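Local coordinates for Serine/threonine-protein kinase-like protein ACR4 (Arabidopsis thaliana, PDB 7A0J) that acts as a plant receptor kinase that pairs with the peptide CLE40 to control formative cell divisions in root meristems, this chain being its extracellular propeller domain, at residues A[5-18]-A[274-286]. Numbering follows the deposited sequence.
Sequences SSIAISYGEGGSVF and DLAAGNYFTCGVL
I7, I9, Y11 and F18 pack on A276, G278, F281, C283 and V285 in a buried, mainly apolar face-to-face contact between two beta sheets. No direct hydrogen bond joins the segments. Strands 7-10 and 274-277 run nearly parallel, 20° apart, with axes 5.7 Å from each other. I9 fills the middle. Its CD1 touches the SG of C283 at 3.6 Å. With chi1 at -72°, its CG2 is anti to the backbone N and meets CE2 of F281 at 3.3 Å. CG2 also packs on CA of G278, where a CB would clash with it. The edge of the F281 ring faces O of S10, and CB of S16 lies obliquely 3.3 Å from CZ. I7 and V285 meet tip to tip, and CD1 of I7 also lies over the backbone of L275. The F18 ring lies obliquely against CB of C283 and, through CZ, against CG1 of V285.

These are neighbouring blades of the beta propeller. Segment 5-18 falls largely in repeat 1 and segment 274-286 in repeat 7, so the contact joins the first and last repeats where the ring closes. C283 forms the disulfide of its own blade with C295.

Waters bridge the polar parts of the interface. OG of S5 binds a water that donates to OD2 of D274 at 3.0 Å. Another water lies between O of I9 and O of A277. At the other end, the backbone N of N279 lies 3.7 Å above one face of the Y11 ring, toward its rim. The side-chain amide of N279 crosses the ring with the two planes 39° apart. A water accepts from ND2 of N279 at 2.9 Å and from N of G12. The OH of Y11 hydrogen-bonds to D98 and to N of L1.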
ATOM      1  N   SER A   5       0.248  -5.353   1.154  1.00 34.44           N
ATOM      2  CA  SER A   5       1.568  -5.855   1.609  1.00 35.35           C
ATOM      3  C   SER A   5       1.399  -6.665   2.899  1.00 34.92           C
ATOM      4  O   SER A   5       0.296  -6.632   3.479  1.00 33.91           O
ATOM      5  CB  SER A   5       2.523  -4.700   1.781  1.00 35.42           C
ATOM      6  OG  SER A   5       3.786  -5.137   2.259  1.00 37.09           O
ATOM      7  N   SER A   6       2.452  -7.370   3.316  1.00 35.94           N
ATOM      8  CA  SER A   6       2.522  -8.106   4.605  1.00 36.27           C
ATOM      9  C   SER A   6       2.708  -7.106   5.753  1.00 35.02           C
ATOM     10  O   SER A   6       2.511  -7.508   6.912  1.00 35.02           O
ATOM     11  CB  SER A   6       3.616  -9.147   4.583  1.00 38.64           C
ATOM     12  OG  SER A   6       4.900  -8.542   4.626  1.00 39.65           O
ATOM     13  N   ILE A   7       3.082  -5.860   5.436  1.00 34.19           N
ATOM     14  CA  ILE A   7       3.220  -4.730   6.403  1.00 33.17           C
ATOM     15  C   ILE A   7       2.503  -3.499   5.833  1.00 32.09           C
ATOM     16  O   ILE A   7       2.457  -3.355   4.599  1.00 32.39           O
ATOM     17  CB  ILE A   7       4.705  -4.456   6.717  1.00 34.47           C
ATOM     18  CG1 ILE A   7       5.507  -4.091   5.463  1.00 35.53           C
ATOM     19  CG2 ILE A   7       5.313  -5.645   7.450  1.00 35.88           C
ATOM     20  CD1 ILE A   7       6.906  -3.594   5.745  1.00 36.89           C
ATOM     21  N   ALA A   8       1.955  -2.654   6.709  1.00 30.98           N
ATOM     22  CA  ALA A   8       1.166  -1.452   6.347  1.00 30.17           C
ATOM     23  C   ALA A   8       1.251  -0.421   7.478  1.00 29.83           C
ATOM     24  O   ALA A   8       1.549  -0.816   8.625  1.00 29.58           O
ATOM     25  CB  ALA A   8      -0.265  -1.840   6.060  1.00 29.48           C
ATOM     26  N   ILE A   9       1.000   0.848   7.151  1.00 29.98           N
ATOM     27  CA  ILE A   9       1.098   1.998   8.094  1.00 30.48           C
ATOM     28  C   ILE A   9      -0.192   2.821   8.035  1.00 30.37           C
ATOM     29  O   ILE A   9      -0.665   3.120   6.916  1.00 30.29           O
ATOM     30  CB  ILE A   9       2.337   2.861   7.783  1.00 31.93           C
ATOM     31  CG1 ILE A   9       3.630   2.146   8.188  1.00 32.67           C
ATOM     32  CG2 ILE A   9       2.223   4.236   8.432  1.00 32.65           C
ATOM     33  CD1 ILE A   9       4.894   2.891   7.822  1.00 34.16           C
ATOM     34  N   SER A  10      -0.728   3.152   9.212  1.00 30.21           N
ATOM     35  CA  SER A  10      -1.814   4.148   9.401  0.59 30.68           C
ATOM     36  C   SER A  10      -1.210   5.435   9.971  1.00 31.96           C
ATOM     37  O   SER A  10      -0.187   5.337  10.679  1.00 31.89           O
ATOM     38  CB  SER A  10      -2.903   3.602  10.282  0.59 30.04           C
ATOM     39  OG  SER A  10      -3.518   2.475   9.675  0.59 29.30           O
ATOM     40  N   TYR A  11      -1.824   6.577   9.660  1.00 33.30           N
ATOM     41  CA  TYR A  11      -1.290   7.934   9.948  1.00 35.47           C
ATOM     42  C   TYR A  11      -2.451   8.903  10.196  1.00 37.02           C
ATOM     43  O   TYR A  11      -3.618   8.465  10.138  1.00 35.84           O
ATOM     44  CB  TYR A  11      -0.406   8.389   8.782  1.00 36.53           C
ATOM     45  CG  TYR A  11      -1.011   8.143   7.424  1.00 36.32           C
ATOM     46  CD1 TYR A  11      -0.829   6.936   6.768  1.00 35.10           C
ATOM     47  CD2 TYR A  11      -1.796   9.104   6.806  1.00 37.81           C
ATOM     48  CE1 TYR A  11      -1.397   6.694   5.527  1.00 35.12           C
ATOM     49  CE2 TYR A  11      -2.369   8.880   5.564  1.00 37.94           C
ATOM     50  CZ  TYR A  11      -2.169   7.671   4.922  1.00 36.63           C
ATOM     51  OH  TYR A  11      -2.731   7.440   3.701  1.00 37.06           O
ATOM     52  N   GLY A  12      -2.128  10.170  10.478  1.00 39.80           N
ATOM     53  CA  GLY A  12      -3.102  11.253  10.718  1.00 42.31           C
ATOM     54  C   GLY A  12      -3.126  11.688  12.173  1.00 43.76           C
ATOM     55  O   GLY A  12      -2.277  11.209  12.953  1.00 43.26           O
ATOM     56  N   GLU A  13      -4.076  12.560  12.524  1.00 46.23           N
ATOM     57  CA  GLU A  13      -4.189  13.218  13.855  1.00 48.16           C
ATOM     58  C   GLU A  13      -4.497  12.180  14.943  1.00 46.19           C
ATOM     59  O   GLU A  13      -4.151  12.443  16.111  1.00 47.28           O
ATOM     60  CB  GLU A  13      -5.266  14.305  13.819  1.00 51.34           C
ATOM     61  CG  GLU A  13      -4.884  15.500  12.966  1.00 54.49           C
ATOM     62  CD  GLU A  13      -5.854  16.667  13.047  1.00 58.33           C
ATOM     63  OE1 GLU A  13      -7.075  16.418  13.043  1.00 58.70           O
ATOM     64  OE2 GLU A  13      -5.385  17.821  13.122  1.00 61.97           O
ATOM     65  N   GLY A  14      -5.121  11.056  14.574  1.00 43.70           N
ATOM     66  CA  GLY A  14      -5.427   9.929  15.479  1.00 41.95           C
ATOM     67  C   GLY A  14      -4.174   9.226  15.979  1.00 40.84           C
ATOM     68  O   GLY A  14      -4.263   8.544  17.017  1.00 40.44           O
ATOM     69  N   GLY A  15      -3.050   9.365  15.266  1.00 40.62           N
ATOM     70  CA  GLY A  15      -1.750   8.764  15.625  1.00 40.16           C
ATOM     71  C   GLY A  15      -1.165   7.942  14.487  1.00 38.92           C
ATOM     72  O   GLY A  15      -1.809   7.845  13.424  1.00 38.03           O
ATOM     73  N   SER A  16       0.021   7.371  14.709  1.00 39.00           N
ATOM     74  CA  SER A  16       0.801   6.572  13.727  1.00 38.42           C
ATOM     75  C   SER A  16       0.808   5.107  14.168  1.00 37.44           C
ATOM     76  O   SER A  16       1.150   4.856  15.341  1.00 39.00           O
ATOM     77  CB  SER A  16       2.201   7.100  13.611  1.00 39.83           C
ATOM     78  OG  SER A  16       2.817   7.158  14.888  1.00 41.01           O
ATOM     79  N   VAL A  17       0.450   4.185  13.273  1.00 35.62           N
ATOM     80  CA  VAL A  17       0.421   2.722  13.570  1.00 34.67           C
ATOM     81  C   VAL A  17       1.082   1.956  12.420  1.00 34.24           C
ATOM     82  O   VAL A  17       0.818   2.279  11.248  1.00 33.50           O
ATOM     83  CB  VAL A  17      -1.010   2.221  13.841  1.00 33.97           C
ATOM     84  CG1 VAL A  17      -1.052   0.718  14.071  1.00 33.78           C
ATOM     85  CG2 VAL A  17      -1.640   2.949  15.017  1.00 34.78           C
ATOM     86  N   PHE A  18       1.911   0.974  12.777  1.00 34.40           N
ATOM     87  CA  PHE A  18       2.469  -0.063  11.877  1.00 34.33           C
ATOM     88  C   PHE A  18       1.784  -1.388  12.218  1.00 33.81           C
ATOM     89  O   PHE A  18       1.745  -1.749  13.412  1.00 34.00           O
ATOM     90  CB  PHE A  18       3.988  -0.142  12.045  1.00 35.84           C
ATOM     91  CG  PHE A  18       4.660  -1.290  11.337  1.00 36.59           C
ATOM     92  CD1 PHE A  18       4.713  -2.550  11.916  1.00 37.25           C
ATOM     93  CD2 PHE A  18       5.257  -1.110  10.099  1.00 37.08           C
ATOM     94  CE1 PHE A  18       5.337  -3.604  11.266  1.00 38.26           C
ATOM     95  CE2 PHE A  18       5.882  -2.165   9.450  1.00 38.00           C
ATOM     96  CZ  PHE A  18       5.920  -3.410  10.037  1.00 38.54           C
ATOM     97  N   ASP A 274      11.778  -5.550   3.724  1.00 51.48           N
ATOM     98  CA  ASP A 274      10.550  -4.854   3.249  1.00 49.29           C
ATOM     99  C   ASP A 274      10.411  -3.484   3.929  1.00 46.73           C
ATOM    100  O   ASP A 274      10.987  -3.299   5.019  1.00 46.59           O
ATOM    101  CB  ASP A 274       9.306  -5.714   3.487  1.00 50.17           C
ATOM    102  CG  ASP A 274       8.170  -5.450   2.512  1.00 49.82           C
ATOM    103  OD1 ASP A 274       8.288  -4.501   1.710  1.00 48.71           O
ATOM    104  OD2 ASP A 274       7.178  -6.204   2.559  1.00 51.46           O
ATOM    105  N   LEU A 275       9.681  -2.564   3.287  1.00 44.99           N
ATOM    106  CA  LEU A 275       9.366  -1.201   3.799  1.00 43.29           C
ATOM    107  C   LEU A 275       7.853  -0.972   3.756  1.00 41.90           C
ATOM    108  O   LEU A 275       7.172  -1.633   2.947  1.00 42.03           O
ATOM    109  CB  LEU A 275      10.070  -0.143   2.944  1.00 43.80           C
ATOM    110  CG  LEU A 275      11.596  -0.102   3.018  1.00 45.19           C
ATOM    111  CD1 LEU A 275      12.138   1.019   2.145  1.00 46.16           C
ATOM    112  CD2 LEU A 275      12.081   0.056   4.452  1.00 45.30           C
ATOM    113  N   ALA A 276       7.365  -0.063   4.603  1.00 40.76           N
ATOM    114  CA  ALA A 276       6.003   0.521   4.568  1.00 39.95           C
ATOM    115  C   ALA A 276       6.121   2.032   4.790  1.00 39.63           C
ATOM    116  O   ALA A 276       7.028   2.450   5.535  1.00 39.88           O
ATOM    117  CB  ALA A 276       5.126  -0.128   5.610  1.00 40.27           C
ATOM    118  N   ALA A 277       5.254   2.817   4.148  1.00 39.48           N
ATOM    119  CA  ALA A 277       5.258   4.296   4.207  1.00 40.18           C
ATOM    120  C   ALA A 277       3.887   4.800   4.665  1.00 40.21           C
ATOM    121  O   ALA A 277       2.866   4.305   4.147  1.00 39.87           O
ATOM    122  CB  ALA A 277       5.635   4.867   2.863  1.00 41.14           C
ATOM    123  N   GLY A 278       3.886   5.720   5.636  1.00 40.99           N
ATOM    124  CA  GLY A 278       2.741   6.582   5.986  1.00 41.99           C
ATOM    125  C   GLY A 278       2.889   7.933   5.313  1.00 43.80           C
ATOM    126  O   GLY A 278       3.647   8.011   4.327  1.00 44.11           O
ATOM    127  N   ASN A 279       2.226   8.969   5.835  1.00 45.44           N
ATOM    128  CA  ASN A 279       2.241  10.334   5.243  1.00 48.16           C
ATOM    129  C   ASN A 279       3.647  10.937   5.366  1.00 49.66           C
ATOM    130  O   ASN A 279       4.169  11.401   4.333  1.00 51.08           O
ATOM    131  CB  ASN A 279       1.157  11.248   5.830  1.00 50.32           C
ATOM    132  CG  ASN A 279       1.111  11.284   7.345  1.00 50.57           C
ATOM    133  OD1 ASN A 279       1.938  10.673   8.019  1.00 49.05           O
ATOM    134  ND2 ASN A 279       0.139  11.996   7.888  1.00 52.71           N
ATOM    135  N   TYR A 280       4.243  10.919   6.565  1.00 49.78           N
ATOM    136  CA  TYR A 280       5.493  11.658   6.894  1.00 52.19           C
ATOM    137  C   TYR A 280       6.485  10.775   7.664  1.00 50.72           C
ATOM    138  O   TYR A 280       7.323  11.329   8.403  1.00 52.95           O
ATOM    139  CB  TYR A 280       5.163  12.922   7.693  1.00 55.64           C
ATOM    140  CG  TYR A 280       4.207  13.862   7.002  1.00 58.07           C
ATOM    141  CD1 TYR A 280       4.583  14.542   5.854  1.00 60.43           C
ATOM    142  CD2 TYR A 280       2.928  14.071   7.489  1.00 58.53           C
ATOM    143  CE1 TYR A 280       3.711  15.406   5.208  1.00 63.26           C
ATOM    144  CE2 TYR A 280       2.044  14.931   6.855  1.00 61.20           C
ATOM    145  CZ  TYR A 280       2.438  15.602   5.711  1.00 63.58           C
ATOM    146  OH  TYR A 280       1.575  16.452   5.083  1.00 66.71           O
ATOM    147  N   PHE A 281       6.426   9.453   7.483  1.00 47.79           N
ATOM    148  CA  PHE A 281       7.365   8.495   8.124  1.00 46.74           C
ATOM    149  C   PHE A 281       7.310   7.138   7.413  1.00 44.30           C
ATOM    150  O   PHE A 281       6.249   6.767   6.870  1.00 43.06           O
ATOM    151  CB  PHE A 281       7.051   8.349   9.614  1.00 47.06           C
ATOM    152  CG  PHE A 281       5.666   7.834   9.907  1.00 45.88           C
ATOM    153  CD1 PHE A 281       4.580   8.694   9.913  1.00 47.14           C
ATOM    154  CD2 PHE A 281       5.451   6.490  10.165  1.00 44.15           C
ATOM    155  CE1 PHE A 281       3.304   8.220  10.173  1.00 46.55           C
ATOM    156  CE2 PHE A 281       4.175   6.018  10.427  1.00 43.80           C
ATOM    157  CZ  PHE A 281       3.104   6.882  10.426  1.00 44.94           C
ATOM    158  N   THR A 282       8.442   6.430   7.435  1.00 44.10           N
ATOM    159  CA  THR A 282       8.646   5.091   6.826  1.00 42.81           C
ATOM    160  C   THR A 282       9.090   4.119   7.921  1.00 42.74           C
ATOM    161  O   THR A 282       9.831   4.548   8.826  1.00 43.87           O
ATOM    162  CB  THR A 282       9.668   5.169   5.684  1.00 43.52           C
ATOM    163  OG1 THR A 282       9.127   6.044   4.696  1.00 44.37           O
ATOM    164  CG2 THR A 282       9.990   3.829   5.058  1.00 42.55           C
ATOM    165  N   CYS A 283       8.645   2.865   7.833  1.00 42.19           N
ATOM    166  CA  CYS A 283       9.067   1.748   8.715  1.00 43.14           C
ATOM    167  C   CYS A 283       9.645   0.619   7.855  1.00 43.52           C
ATOM    168  O   CYS A 283       9.093   0.362   6.770  1.00 42.98           O
ATOM    169  CB  CYS A 283       7.903   1.240   9.557  1.00 43.26           C
ATOM    170  SG  CYS A 283       7.173   2.525  10.604  1.00 44.09           S
ATOM    171  N   GLY A 284      10.731   0.000   8.325  1.00 45.10           N
ATOM    172  CA  GLY A 284      11.352  -1.187   7.712  1.00 46.22           C
ATOM    173  C   GLY A 284      11.375  -2.350   8.687  1.00 47.97           C
ATOM    174  O   GLY A 284      11.416  -2.093   9.905  1.00 48.60           O
ATOM    175  N   VAL A 285      11.345  -3.581   8.169  1.00 49.64           N
ATOM    176  CA  VAL A 285      11.408  -4.840   8.971  1.00 52.59           C
ATOM    177  C   VAL A 285      12.723  -5.560   8.646  1.00 54.94           C
ATOM    178  O   VAL A 285      13.041  -5.701   7.449  1.00 54.79           O
ATOM    179  CB  VAL A 285      10.178  -5.740   8.735  1.00 53.59           C
ATOM    180  CG1 VAL A 285       8.948  -5.195   9.444  1.00 52.90           C
ATOM    181  CG2 VAL A 285       9.881  -5.964   7.258  1.00 53.18           C
ATOM    182  N   LEU A 286      13.464  -5.964   9.684  1.00 57.59           N
ATOM    183  CA  LEU A 286      14.728  -6.746   9.582  1.00 60.72           C
ATOM    184  C   LEU A 286      14.393  -8.239   9.648  1.00 64.10           C
ATOM    185  O   LEU A 286      14.890  -8.994   8.792  1.00 65.89           O
ATOM    186  CB  LEU A 286      15.670  -6.360  10.728  1.00 61.99           C
ATOM    187  CG  LEU A 286      16.383  -5.016  10.583  1.00 60.60           C
ATOM    188  CD1 LEU A 286      15.462  -3.863  10.950  1.00 58.38           C
ATOM    189  CD2 LEU A 286      17.639  -4.982  11.440  1.00 62.99           C
TER
HETATM  190  O   HOH W   1       5.335  -2.816   1.651  1.00 44.43           O
HETATM  191  O   HOH W   2       4.900  -7.325   1.051  1.00 69.06           O
HETATM  192  O   HOH W   3       0.140   3.876   4.376  1.00 29.39           O
HETATM  193  O   HOH W   4       0.574  12.010  10.799  1.00 49.05           O